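Local atomic coordinates of DUF176 (Nitrosomonas europaea, PDB entry 2OMO), a protein that is of unknown specific function but probably acts as an oxidoreductase, perhaps a monooxygenase of antibiotic biosynthesis type. Residues Thr34-Ala39 with Ala101-Glu106; Lys41-Met46 with Leu94-Thr99; Glu49-Glu54 with Ala85-Thr90; Asp61-Ala66 with Arg71-Glu76; Glu76-Lys79 with Asp83-Ala86. All blocks are in the same frame, centred on the assembly; numbering follows the deposited sequence. Where two conformers were deposited one is given.

Contact 1. Residues Thr34-Ala39 with Ala101-Glu106; sequences TDKTEA and ADWMAE
Trp-103 is the residue of 101-106 that meets 34-39, and it does so through Lys-36 and Ala-39. Just before it, Asp-102 turns its carboxylate away and gives its backbone O to Lys-33 NZ. At Trp-103 the ring is swung out beside its own backbone N (chi1 -53°), which brings one face against the start of helix 37-51. Two groups sit on that face. Lys-36 CD lies over the five-membered ring, 3.8 Å from its centroid, and Ala-39 CB lies over the six-membered ring at 3.7 Å from its centroid. Both are CH-pi contacts. The lysine chain bends at chi2 (-71°), and its aliphatic part crosses the indole at about a right angle. Ala-39 O also approaches the ring, 3.2 Å from Trp-103 CZ3. Next, selenomethionine Met-104 turns the other way from CA and packs on Phe-40. Ala-105 bonds through its backbone to Ser-31, and Glu-106 OE2 bonds to Ser-31 OG. Lys-36 is the N-cap residue of helix 37-51. The contact packs a partly exposed tryptophan against the first turn of the first helix of a ferredoxin-like alpha+beta fold.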
# COMPACT_ATOMS: atom_id res chain seq x y z
N THR A 34 -4.08 -3.12 22.77
CA THR A 34 -2.70 -3.39 23.12
C THR A 34 -2.45 -4.89 23.47
O THR A 34 -1.38 -5.46 23.20
CB THR A 34 -2.37 -2.39 24.27
OG1 THR A 34 -0.97 -2.07 24.28
CG2 THR A 34 -2.86 -2.87 25.56
N ASP A 35 -3.44 -5.57 24.04
CA ASP A 35 -3.20 -6.94 24.44
C ASP A 35 -3.82 -7.99 23.48
O ASP A 35 -4.07 -9.15 23.88
CB ASP A 35 -3.67 -7.15 25.88
CG ASP A 35 -5.17 -6.95 26.05
OD1 ASP A 35 -5.85 -6.29 25.21
OD2 ASP A 35 -5.69 -7.45 27.08
N LYS A 36 -4.08 -7.55 22.25
CA LYS A 36 -4.63 -8.39 21.19
C LYS A 36 -3.85 -8.33 19.88
O LYS A 36 -4.31 -8.84 18.84
CB LYS A 36 -6.10 -8.04 20.93
CG LYS A 36 -7.02 -8.24 22.13
CD LYS A 36 -7.22 -9.74 22.45
CE LYS A 36 -8.26 -9.95 23.52
NZ LYS A 36 -7.74 -9.57 24.85
N THR A 37 -2.66 -7.78 19.93
CA THR A 37 -1.82 -7.72 18.71
C THR A 37 -1.49 -9.09 18.12
O THR A 37 -1.58 -9.27 16.90
CB THR A 37 -0.53 -6.88 18.85
OG1 THR A 37 0.27 -7.42 19.90
CG2 THR A 37 -0.88 -5.44 19.18
N GLU A 38 -1.15 -10.07 18.98
CA GLU A 38 -0.79 -11.43 18.50
C GLU A 38 -2.06 -12.11 18.01
O GLU A 38 -2.05 -12.77 16.98
CB GLU A 38 -0.08 -12.28 19.56
CG GLU A 38 1.16 -11.58 20.18
CD GLU A 38 1.96 -10.81 19.16
OE1 GLU A 38 2.53 -11.45 18.26
OE2 GLU A 38 2.01 -9.54 19.26
N ALA A 39 -3.16 -11.90 18.74
CA ALA A 39 -4.44 -12.47 18.36
C ALA A 39 -4.84 -11.91 16.98
O ALA A 39 -5.29 -12.65 16.09
CB ALA A 39 -5.51 -12.15 19.40
N ALA A 101 -13.54 -8.03 15.62
CA ALA A 101 -14.40 -6.89 15.97
C ALA A 101 -14.07 -6.33 17.38
O ALA A 101 -13.83 -5.12 17.55
CB ALA A 101 -15.86 -7.30 15.87
N ASP A 102 -13.98 -7.23 18.35
CA ASP A 102 -13.78 -6.85 19.74
C ASP A 102 -12.34 -6.47 20.07
O ASP A 102 -12.07 -6.00 21.20
CB ASP A 102 -14.27 -7.96 20.67
CG ASP A 102 -15.78 -8.12 20.62
OD1 ASP A 102 -16.47 -7.10 20.38
OD2 ASP A 102 -16.27 -9.25 20.83
N TRP A 103 -11.43 -6.65 19.11
CA TRP A 103 -10.03 -6.37 19.34
C TRP A 103 -9.63 -5.03 18.76
O TRP A 103 -8.50 -4.58 18.96
CB TRP A 103 -9.11 -7.46 18.78
CG TRP A 103 -9.44 -8.90 19.25
CD1 TRP A 103 -10.13 -9.30 20.39
CD2 TRP A 103 -9.10 -10.11 18.57
NE1 TRP A 103 -10.23 -10.67 20.43
CE2 TRP A 103 -9.59 -11.19 19.34
CE3 TRP A 103 -8.41 -10.38 17.38
CZ2 TRP A 103 -9.43 -12.53 18.94
CZ3 TRP A 103 -8.25 -11.72 17.00
CH2 TRP A 103 -8.75 -12.76 17.78
N MSE A 104 -10.54 -4.37 18.04
CA MSE A 104 -10.25 -3.03 17.47
C MSE A 104 -10.25 -1.98 18.58
O MSE A 104 -11.17 -1.96 19.44
CB MSE A 104 -11.30 -2.64 16.42
CG MSE A 104 -11.43 -3.67 15.33
SE MSE A 104 -9.73 -3.86 14.36
CE MSE A 104 -9.03 -5.32 15.28
N ALA A 105 -9.22 -1.14 18.60
CA ALA A 105 -9.18 -0.06 19.59
C ALA A 105 -10.05 1.13 19.09
O ALA A 105 -10.43 2.01 19.86
CB ALA A 105 -7.75 0.39 19.82
N GLU A 106 -10.34 1.11 17.80
CA GLU A 106 -11.21 2.10 17.13
C GLU A 106 -11.61 1.55 15.75
O GLU A 106 -11.00 0.58 15.29
CB GLU A 106 -10.47 3.42 16.98
CG GLU A 106 -9.36 3.38 15.96
CD GLU A 106 -8.64 4.71 15.79
OE1 GLU A 106 -9.30 5.78 15.85
OE2 GLU A 106 -7.39 4.69 15.58

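Contact 2. Residues Lys41-Met46 with Leu94-Thr99; sequences KEATRM and LTWRDT
Trp-96 and Thr-44 lie side by side and point the same way, toward the sheet, from two nearly antiparallel helices. The short helix axes run at 166° to each other and come within 9.5 Å. The indole presents its edge to helix 41-46. Its NE1 gives a hydrogen bond to Thr-44 OG1, 3.0 Å long and nearly straight (169° at the hydrogen). The hydroxyl oxygen lies almost in the ring plane. Trp-96 CG is anti to its backbone N (chi1 176°), which carries the NE1 edge across to the other helix. Thr-44 OG1 has a second partner, Phe-40 O one turn earlier. The hydroxyl therefore links the indole to the helix backbone, and the two bonds fix its rotation. Ala-43 O meets the same indole edge, 3.6 Å from Trp-96 CD1. The Ala-43 methyl faces the partner helix and touches Thr-99, with CB 4.1 Å from CG2. The Thr-99 hydroxyl turns back on its own helix, where OG1 bonds to Thr-95 O at 2.6 Å, and CG2 faces Ala-43. That carbonyl also accepts the Thr-99 backbone N. Thr-44 and Trp-96 are buried, and both rest on Leu-74 of strand 71-78. Thr-44 also touches Ile-62 of strand 57-65. Helices 37-51 and 91-100 thus lie as a pair on one face of the sheet, with Trp-103 packed against Ala-43 at one end.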
# COMPACT_ATOMS: atom_id res chain seq x y z
N LYS A 41 -2.86 -10.65 14.60
CA LYS A 41 -1.96 -11.18 13.57
C LYS A 41 -2.37 -12.57 13.12
O LYS A 41 -2.36 -12.89 11.93
CB LYS A 41 -0.49 -11.21 14.03
CG LYS A 41 0.06 -9.81 14.29
CD LYS A 41 1.57 -9.79 14.58
CE LYS A 41 2.04 -10.83 15.53
NZ LYS A 41 3.49 -10.60 15.81
N GLU A 42 -2.77 -13.40 14.09
CA GLU A 42 -3.08 -14.77 13.77
C GLU A 42 -4.37 -14.85 12.94
O GLU A 42 -4.46 -15.61 11.98
CB GLU A 42 -3.19 -15.56 15.09
CG GLU A 42 -3.84 -16.92 15.03
CD GLU A 42 -3.78 -17.55 16.45
OE1 GLU A 42 -4.28 -16.91 17.41
OE2 GLU A 42 -3.21 -18.65 16.59
N ALA A 43 -5.37 -14.09 13.35
CA ALA A 43 -6.65 -14.03 12.64
C ALA A 43 -6.43 -13.47 11.22
O ALA A 43 -7.01 -13.98 10.25
CB ALA A 43 -7.67 -13.19 13.43
N THR A 44 -5.57 -12.46 11.11
CA THR A 44 -5.33 -11.83 9.81
C THR A 44 -4.48 -12.75 8.90
O THR A 44 -4.63 -12.70 7.67
CB THR A 44 -4.71 -10.42 9.99
OG1 THR A 44 -5.55 -9.67 10.88
CG2 THR A 44 -4.58 -9.69 8.66
N ARG A 45 -3.65 -13.61 9.49
CA ARG A 45 -2.89 -14.60 8.71
C ARG A 45 -3.86 -15.47 7.90
O ARG A 45 -3.65 -15.73 6.71
CB ARG A 45 -2.03 -15.48 9.65
CG ARG A 45 -1.21 -16.56 8.94
CD ARG A 45 -0.46 -17.45 9.95
NE ARG A 45 -0.49 -18.86 9.58
CZ ARG A 45 -1.00 -19.84 10.33
NH1 ARG A 45 -0.97 -21.10 9.91
NH2 ARG A 45 -1.54 -19.57 11.52
N MSE A 46 -4.92 -15.93 8.57
CA MSE A 46 -5.91 -16.80 7.96
C MSE A 46 -6.61 -16.10 6.82
O MSE A 46 -6.85 -16.70 5.75
CB MSE A 46 -6.93 -17.23 9.02
CG MSE A 46 -6.27 -17.69 10.29
SE MSE A 46 -5.51 -19.45 10.07
CE MSE A 46 -3.76 -19.05 9.35
N LEU A 94 -15.71 -12.81 6.34
CA LEU A 94 -16.77 -12.73 7.34
C LEU A 94 -16.29 -13.26 8.68
O LEU A 94 -16.59 -12.66 9.72
CB LEU A 94 -18.03 -13.48 6.84
CG LEU A 94 -18.66 -12.86 5.56
CD1 LEU A 94 -19.67 -13.82 4.91
CD2 LEU A 94 -19.27 -11.45 5.75
N THR A 95 -15.55 -14.37 8.65
CA THR A 95 -14.92 -14.92 9.85
C THR A 95 -13.95 -13.92 10.51
O THR A 95 -14.01 -13.69 11.72
CB THR A 95 -14.20 -16.25 9.53
OG1 THR A 95 -15.18 -17.24 9.17
CG2 THR A 95 -13.40 -16.75 10.73
N TRP A 96 -13.05 -13.36 9.71
CA TRP A 96 -12.09 -12.39 10.16
C TRP A 96 -12.82 -11.20 10.80
O TRP A 96 -12.53 -10.84 11.95
CB TRP A 96 -11.20 -11.97 8.98
CG TRP A 96 -10.24 -10.89 9.32
CD1 TRP A 96 -8.98 -11.05 9.86
CD2 TRP A 96 -10.44 -9.49 9.17
NE1 TRP A 96 -8.39 -9.81 10.02
CE2 TRP A 96 -9.28 -8.84 9.64
CE3 TRP A 96 -11.51 -8.71 8.70
CZ2 TRP A 96 -9.14 -7.44 9.60
CZ3 TRP A 96 -11.38 -7.32 8.66
CH2 TRP A 96 -10.20 -6.70 9.11
N ARG A 97 -13.76 -10.60 10.08
CA ARG A 97 -14.49 -9.42 10.54
C ARG A 97 -15.14 -9.67 11.91
O ARG A 97 -14.96 -8.88 12.83
CB ARG A 97 -15.55 -9.01 9.51
CG ARG A 97 -16.31 -7.74 9.84
CD ARG A 97 -17.58 -7.70 9.01
NE ARG A 97 -18.46 -8.80 9.43
CZ ARG A 97 -19.62 -9.13 8.86
NH1 ARG A 97 -20.07 -8.46 7.80
NH2 ARG A 97 -20.34 -10.15 9.34
N ASP A 98 -15.87 -10.77 12.03
CA ASP A 98 -16.49 -11.14 13.32
C ASP A 98 -15.45 -11.39 14.42
O ASP A 98 -15.66 -11.00 15.57
CB ASP A 98 -17.37 -12.36 13.17
CG ASP A 98 -18.58 -12.11 12.32
OD1 ASP A 98 -18.79 -10.94 11.89
OD2 ASP A 98 -19.34 -13.08 12.09
N THR A 99 -14.34 -12.03 14.06
CA THR A 99 -13.30 -12.39 15.03
C THR A 99 -12.57 -11.18 15.65
O THR A 99 -12.38 -11.11 16.90
CB THR A 99 -12.32 -13.40 14.41
OG1 THR A 99 -13.05 -14.56 14.01
CG2 THR A 99 -11.24 -13.85 15.41

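Contact 3. Residues Glu49-Glu54 with Ala85-Thr90; sequences EQSIRE and AAHKET
Glu-54 and His-87 are joined by the hydrogen bond that dominates this buried contact. His-87 ND1 donates to Glu-54 OE2 over 2.7 Å, with an angle of 167° at the hydrogen. The oxygen uses its syn lone pair and lies practically in the imidazole plane. Carboxylate and ring are 30° apart, so the two flat groups are nearly coplanar. With chi1 at 173°, His-87 CG lies opposite the backbone N and the ring leans over to Glu-54. Glu-54 reaches it on an extended chain.

Other polar contacts gather round this bond. Ser-51 OG lies at the imidazole edge, 3.0 Å from His-87 CE1. Ser-51 OG bonds to Asn-47 O and His-92 NE2, while Glu-54 bonds to His-92 NE2 through OE2 and to Tyr-78 OH through OE1. Thr-90 is the N-cap of helix 91-100. Its OG1 gives a 3.0 Å bond to His-87 O and also bonds to Tyr-93 N. Thr-90 also comes near the carboxylate, its methyl CG2 4.0 Å from Glu-54 OE2.

Ring contacts add to this, as the histidine meets the rings of Phe-60 and Tyr-93.

Chemically, the buried carboxylate is shared among two histidines and a tyrosine. Its bond to ND1 fixes how the imidazole is turned and is consistent with a proton on this nitrogen.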
# COMPACT_ATOMS: atom_id res chain seq x y z
N GLU A 49 -4.09 -15.81 3.86
CA GLU A 49 -3.84 -17.12 3.20
C GLU A 49 -4.94 -17.47 2.23
O GLU A 49 -4.66 -18.03 1.18
CB GLU A 49 -3.64 -18.24 4.24
CG GLU A 49 -2.31 -18.08 5.02
CD GLU A 49 -2.08 -19.14 6.09
OE1 GLU A 49 -2.96 -19.98 6.34
OE2 GLU A 49 -0.97 -19.12 6.68
N GLN A 50 -6.18 -17.14 2.56
CA GLN A 50 -7.30 -17.41 1.68
C GLN A 50 -7.45 -16.31 0.63
O GLN A 50 -7.85 -16.57 -0.49
CB GLN A 50 -8.60 -17.56 2.48
CG GLN A 50 -8.64 -18.80 3.39
CD GLN A 50 -8.32 -20.08 2.63
OE1 GLN A 50 -8.89 -20.35 1.56
NE2 GLN A 50 -7.39 -20.87 3.17
N SER A 51 -7.17 -15.08 1.01
CA SER A 51 -7.45 -13.95 0.13
C SER A 51 -6.51 -13.94 -1.07
O SER A 51 -6.93 -13.57 -2.17
CB SER A 51 -7.43 -12.63 0.90
OG SER A 51 -8.56 -12.54 1.76
N ILE A 52 -5.27 -14.37 -0.87
CA ILE A 52 -4.31 -14.43 -2.00
C ILE A 52 -4.67 -15.46 -3.08
O ILE A 52 -4.08 -15.45 -4.16
CB ILE A 52 -2.84 -14.56 -1.57
CG1 ILE A 52 -2.55 -15.89 -0.84
CG2 ILE A 52 -2.45 -13.31 -0.75
CD1 ILE A 52 -1.09 -16.17 -0.62
N ARG A 53 -5.62 -16.33 -2.75
CA ARG A 53 -6.15 -17.34 -3.64
C ARG A 53 -7.43 -16.87 -4.34
O ARG A 53 -8.00 -17.60 -5.16
CB ARG A 53 -6.45 -18.59 -2.82
CG ARG A 53 -5.22 -19.16 -2.13
CD ARG A 53 -5.57 -20.38 -1.29
NE ARG A 53 -6.31 -21.35 -2.08
CZ ARG A 53 -5.76 -22.31 -2.82
NH1 ARG A 53 -4.44 -22.47 -2.88
NH2 ARG A 53 -6.54 -23.13 -3.52
N GLU A 54 -7.91 -15.67 -4.02
CA GLU A 54 -9.13 -15.16 -4.65
C GLU A 54 -8.82 -14.76 -6.10
O GLU A 54 -7.73 -14.23 -6.39
CB GLU A 54 -9.70 -13.95 -3.93
CG GLU A 54 -10.27 -14.20 -2.54
CD GLU A 54 -10.60 -12.92 -1.81
OE1 GLU A 54 -10.81 -11.86 -2.47
OE2 GLU A 54 -10.65 -12.96 -0.57
N ALA A 85 -14.84 -6.46 -4.69
CA ALA A 85 -16.20 -6.54 -4.15
C ALA A 85 -16.51 -7.94 -3.66
O ALA A 85 -17.15 -8.11 -2.64
CB ALA A 85 -17.21 -6.15 -5.23
N ALA A 86 -16.05 -8.94 -4.39
CA ALA A 86 -16.31 -10.35 -4.05
C ALA A 86 -15.66 -10.74 -2.73
O ALA A 86 -16.13 -11.63 -2.04
CB ALA A 86 -15.80 -11.24 -5.14
N HIS A 87 -14.54 -10.09 -2.41
CA HIS A 87 -13.84 -10.40 -1.17
C HIS A 87 -14.75 -10.33 0.05
O HIS A 87 -14.62 -11.13 0.95
CB HIS A 87 -12.67 -9.43 -0.96
CG HIS A 87 -11.99 -9.57 0.37
ND1 HIS A 87 -11.20 -10.65 0.70
CD2 HIS A 87 -11.90 -8.71 1.42
CE1 HIS A 87 -10.73 -10.49 1.93
NE2 HIS A 87 -11.12 -9.32 2.38
N LYS A 88 -15.66 -9.36 0.10
CA LYS A 88 -16.45 -9.15 1.31
C LYS A 88 -17.57 -10.19 1.47
O LYS A 88 -18.25 -10.23 2.50
CB LYS A 88 -16.98 -7.71 1.39
CG LYS A 88 -15.86 -6.68 1.69
CD LYS A 88 -16.43 -5.38 2.31
CE LYS A 88 -15.54 -4.16 2.03
NZ LYS A 88 -15.92 -2.95 2.87
N GLU A 89 -17.68 -11.04 0.45
CA GLU A 89 -18.67 -12.11 0.35
C GLU A 89 -18.11 -13.44 0.87
O GLU A 89 -18.85 -14.40 1.14
CB GLU A 89 -19.11 -12.30 -1.11
CG GLU A 89 -20.18 -11.34 -1.61
CD GLU A 89 -20.93 -11.90 -2.82
OE1 GLU A 89 -22.06 -12.40 -2.64
OE2 GLU A 89 -20.36 -11.85 -3.94
N THR A 90 -16.79 -13.50 0.98
CA THR A 90 -16.13 -14.77 1.29
C THR A 90 -16.31 -15.12 2.77
O THR A 90 -16.45 -14.22 3.63
CB THR A 90 -14.63 -14.75 0.89
OG1 THR A 90 -13.90 -13.91 1.79
CG2 THR A 90 -14.46 -14.21 -0.52

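Contact 4. Residues Asp61-Ala66 with Arg71-Glu76; sequences DILQSA and RFVLYE
Asp-61 to Ser-65 and Arg-71 to Tyr-75 pair as the two arms of an antiparallel beta hairpin within the four-stranded sheet. The local strand axes come within 4.7 Å, at 158°. Asp-61 with Tyr-75 and Leu-63 with Val-73 are hydrogen-bonded pairs. Ile-62 with Leu-74 and Gln-64 with Phe-72 are non-hydrogen-bonded pairs. Leu-63 N reaches Val-73 O at 2.8 Å, and Val-73 N reaches Leu-63 O at 2.9 Å. Of the Asp-61 and Tyr-75 bonds, the one from Asp-61 N is the more bent. Near the turn, Ser-65 N bonds to Arg-71 O at 2.8 Å.

Side chains of paired residues lie alongside each other. Ile-62, Leu-74, Gln-64 and Phe-72 share the face that carries the helices. There Ile-62 CD1 sits 3.9 Å from Leu-74 CG. Leu-63, Val-73, Asp-61 and Tyr-75 share the other face, which meets the second subunit. Leu-63 CD1 touches Val-73 CG1 at 3.9 Å. Asp-61 OD2 forms a salt bridge with Arg-59 NE and a hydrogen bond with Tyr-75 OH, both of the second subunit, and Tyr-75 stacks on its counterpart there. Residues 62-65 also pair with a strand of that chain, so the sheet continues across the interface.

Gln-64 extends along Phe-72 with CG anti to the backbone N (chi1 -178°). Its amide lies 24° from the ring plane. Gln-64 NE2 bonds to Pro-69 O in the turn and comes within 3.4 Å of Phe-72 CZ.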
# COMPACT_ATOMS: atom_id res chain seq x y z
N ASP A 61 -1.19 -7.80 1.32
CA ASP A 61 -0.06 -7.70 2.23
C ASP A 61 -0.57 -7.32 3.61
O ASP A 61 -1.41 -6.41 3.77
CB ASP A 61 0.92 -6.63 1.77
CG ASP A 61 1.57 -6.93 0.42
OD1 ASP A 61 1.55 -8.12 0.00
OD2 ASP A 61 2.15 -6.00 -0.23
N ILE A 62 -0.01 -7.97 4.62
CA ILE A 62 -0.37 -7.63 6.01
C ILE A 62 0.86 -6.99 6.64
O ILE A 62 1.91 -7.65 6.77
CB ILE A 62 -0.77 -8.87 6.85
CG1 ILE A 62 -1.87 -9.69 6.15
CG2 ILE A 62 -1.22 -8.43 8.27
CD1 ILE A 62 -3.06 -8.87 5.68
N LEU A 63 0.68 -5.75 7.10
CA LEU A 63 1.81 -4.92 7.57
C LEU A 63 1.62 -4.49 9.01
O LEU A 63 0.45 -4.24 9.43
CB LEU A 63 1.95 -3.67 6.72
CG LEU A 63 1.87 -3.87 5.19
CD1 LEU A 63 1.90 -2.48 4.49
CD2 LEU A 63 2.99 -4.76 4.67
N GLN A 64 2.74 -4.41 9.73
CA GLN A 64 2.72 -3.93 11.12
C GLN A 64 3.66 -2.72 11.21
O GLN A 64 4.77 -2.77 10.70
CB GLN A 64 3.14 -5.04 12.05
CG GLN A 64 3.10 -4.64 13.55
CD GLN A 64 3.39 -5.83 14.40
OE1 GLN A 64 4.22 -6.69 14.02
NE2 GLN A 64 2.74 -5.91 15.58
N SER A 65 3.17 -1.64 11.80
CA SER A 65 3.93 -0.38 11.82
C SER A 65 5.22 -0.62 12.58
O SER A 65 5.22 -1.28 13.64
CB SER A 65 3.13 0.77 12.47
OG SER A 65 4.02 1.76 12.97
N ALA A 66 6.34 -0.14 12.02
CA ALA A 66 7.64 -0.21 12.69
C ALA A 66 7.64 0.59 13.97
O ALA A 66 8.36 0.25 14.89
CB ALA A 66 8.75 0.35 11.78
N ARG A 71 -0.45 -0.90 15.40
CA ARG A 71 -0.94 -0.30 14.18
C ARG A 71 -0.65 -1.20 13.02
O ARG A 71 0.51 -1.58 12.78
CB ARG A 71 -0.38 1.11 13.96
CG ARG A 71 -0.57 2.05 15.16
CD ARG A 71 -1.94 1.94 15.65
NE ARG A 71 -2.22 2.82 16.77
CZ ARG A 71 -2.73 4.03 16.61
NH1 ARG A 71 -2.97 4.44 15.37
NH2 ARG A 71 -3.00 4.81 17.65
N PHE A 72 -1.72 -1.60 12.34
CA PHE A 72 -1.60 -2.49 11.16
C PHE A 72 -2.19 -1.90 9.91
O PHE A 72 -3.11 -1.06 9.96
CB PHE A 72 -2.31 -3.84 11.42
CG PHE A 72 -1.69 -4.63 12.54
CD1 PHE A 72 -0.72 -5.60 12.26
CD2 PHE A 72 -2.04 -4.37 13.89
CE1 PHE A 72 -0.12 -6.35 13.34
CE2 PHE A 72 -1.46 -5.11 14.96
CZ PHE A 72 -0.49 -6.11 14.66
N VAL A 73 -1.71 -2.40 8.78
CA VAL A 73 -2.31 -2.06 7.46
C VAL A 73 -2.55 -3.36 6.68
O VAL A 73 -1.66 -4.24 6.65
CB VAL A 73 -1.37 -1.17 6.63
CG1 VAL A 73 -1.75 -1.20 5.09
CG2 VAL A 73 -1.36 0.26 7.18
N LEU A 74 -3.75 -3.51 6.11
CA LEU A 74 -4.00 -4.51 5.09
C LEU A 74 -4.03 -3.79 3.73
O LEU A 74 -4.88 -2.94 3.49
CB LEU A 74 -5.36 -5.23 5.29
CG LEU A 74 -5.48 -5.99 6.64
CD1 LEU A 74 -5.83 -5.05 7.82
CD2 LEU A 74 -6.50 -7.19 6.59
N TYR A 75 -3.12 -4.17 2.85
CA TYR A 75 -2.99 -3.59 1.54
C TYR A 75 -3.62 -4.57 0.54
O TYR A 75 -2.99 -5.55 0.13
CB TYR A 75 -1.51 -3.31 1.25
CG TYR A 75 -1.22 -2.67 -0.08
CD1 TYR A 75 -1.36 -1.28 -0.28
CD2 TYR A 75 -0.81 -3.44 -1.15
CE1 TYR A 75 -1.09 -0.71 -1.51
CE2 TYR A 75 -0.55 -2.88 -2.40
CZ TYR A 75 -0.70 -1.49 -2.57
OH TYR A 75 -0.42 -0.86 -3.77
N GLU A 76 -4.86 -4.26 0.15
CA GLU A 76 -5.69 -5.22 -0.57
C GLU A 76 -5.90 -4.70 -2.01
O GLU A 76 -6.66 -3.76 -2.22
CB GLU A 76 -7.03 -5.33 0.17
CG GLU A 76 -6.87 -5.50 1.69
CD GLU A 76 -8.22 -5.69 2.42
OE1 GLU A 76 -9.30 -5.58 1.79
OE2 GLU A 76 -8.19 -5.91 3.66

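Contact 5. Residues Glu76-Lys79 with Asp83-Ala86; sequences EAYK and DAAA
Tyr-78 meets Asp-83 and Ala-84 because its ring is set beside its own backbone N (chi1 -65°) and turned by chi2 of -102° to offer a face to the helix. The helix backbone passes over that face. Ala-84 CA is a CH-pi partner, 3.8 Å from the ring centroid and 17° off the normal. It sits toward the rim of the ring, near CG and CD2. The Ala-84 methyl touches the CD2 side, with CB 3.7 Å from Tyr-78 CD2. Asp-83 takes the CD1 side. Its CB lies 3.7 Å from Tyr-78 CD1, and its backbone O also lies over the ring, 3.9 Å from CE1.

This is the tight connection from strand 71-78 to helix 81-87, the second strand-to-helix step of the ferredoxin-like fold. The tyrosine ring fills the angle between the end of the strand and the first turns of the helix. Ala-84 also packs on Tyr-24 of the neighbouring strand.

The Asp-83 carboxylate is directed toward the loop. OD2 bonds to Thr-80 OG1 and lies 3.7 Å from Lys-79 CB. Lys-79 carries its amine away on a long chain, so NZ ends 6.7 Å from Asp-83 OD2 and forms no salt bridge with it. At the far end of the ring, Tyr-78 OH ends beside the His-87 ring and has Glu-54 OE1 as its hydrogen-bond partner.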
# COMPACT_ATOMS: atom_id res chain seq x y z
N GLU A 76 -4.86 -4.26 0.15
CA GLU A 76 -5.69 -5.22 -0.57
C GLU A 76 -5.90 -4.70 -2.01
O GLU A 76 -6.66 -3.76 -2.22
CB GLU A 76 -7.03 -5.33 0.17
CG GLU A 76 -6.87 -5.50 1.69
CD GLU A 76 -8.22 -5.69 2.42
OE1 GLU A 76 -9.30 -5.58 1.79
OE2 GLU A 76 -8.19 -5.91 3.66
N ALA A 77 -5.20 -5.31 -2.96
CA ALA A 77 -5.13 -4.88 -4.35
C ALA A 77 -5.73 -5.99 -5.21
O ALA A 77 -5.37 -7.17 -5.04
CB ALA A 77 -3.67 -4.67 -4.76
N TYR A 78 -6.65 -5.62 -6.11
CA TYR A 78 -7.21 -6.58 -7.07
C TYR A 78 -7.10 -6.05 -8.50
O TYR A 78 -7.06 -4.81 -8.74
CB TYR A 78 -8.68 -6.87 -6.74
CG TYR A 78 -8.87 -7.58 -5.42
CD1 TYR A 78 -9.12 -8.98 -5.38
CD2 TYR A 78 -8.80 -6.88 -4.21
CE1 TYR A 78 -9.29 -9.66 -4.17
CE2 TYR A 78 -8.97 -7.56 -2.97
CZ TYR A 78 -9.21 -8.93 -2.97
OH TYR A 78 -9.36 -9.55 -1.75
N LYS A 79 -7.10 -6.99 -9.45
CA LYS A 79 -7.16 -6.62 -10.87
C LYS A 79 -8.35 -5.71 -11.20
O LYS A 79 -8.20 -4.75 -11.95
CB LYS A 79 -7.25 -7.88 -11.76
CG LYS A 79 -5.95 -8.71 -11.75
CD LYS A 79 -6.00 -10.02 -12.53
CE LYS A 79 -4.61 -10.69 -12.54
NZ LYS A 79 -4.16 -11.08 -11.16
N ASP A 83 -13.70 -7.99 -8.52
CA ASP A 83 -12.86 -8.91 -7.74
C ASP A 83 -12.76 -8.44 -6.30
O ASP A 83 -12.94 -9.24 -5.40
CB ASP A 83 -11.43 -9.04 -8.32
CG ASP A 83 -11.39 -9.61 -9.74
OD1 ASP A 83 -12.20 -10.51 -10.06
OD2 ASP A 83 -10.55 -9.15 -10.55
N ALA A 84 -12.50 -7.13 -6.08
CA ALA A 84 -12.41 -6.60 -4.72
C ALA A 84 -13.74 -6.73 -3.98
O ALA A 84 -13.78 -7.06 -2.79
CB ALA A 84 -11.95 -5.11 -4.74
N ALA A 85 -14.84 -6.46 -4.69
CA ALA A 85 -16.20 -6.54 -4.15
C ALA A 85 -16.51 -7.94 -3.66
O ALA A 85 -17.15 -8.11 -2.64
CB ALA A 85 -17.21 -6.15 -5.23
N ALA A 86 -16.05 -8.94 -4.39
CA ALA A 86 -16.31 -10.35 -4.05
C ALA A 86 -15.66 -10.74 -2.73
O ALA A 86 -16.13 -11.63 -2.04
CB ALA A 86 -15.80 -11.24 -5.14

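Contacts 3 and 4 are buried, contacts 2 and 5 partly so, and contact 1 lies at the surface. Contacts 1, 2 and 3 follow helix 37-51 from its start to its end. Their chemistry changes along it, from CH-pi packing, through one indole bond, to a polar cluster around a carboxylate. Contact 4 is the sheet beneath them and rests mostly on backbone bonds. Ile-62 and Leu-74 of contact 4 touch Thr-44 of contact 2. Contacts 4 and 5 share strand 71-78. Contact 5 joins contact 3 through Tyr-78 and Glu-54. Contacts 2 and 4 also reach the second subunit.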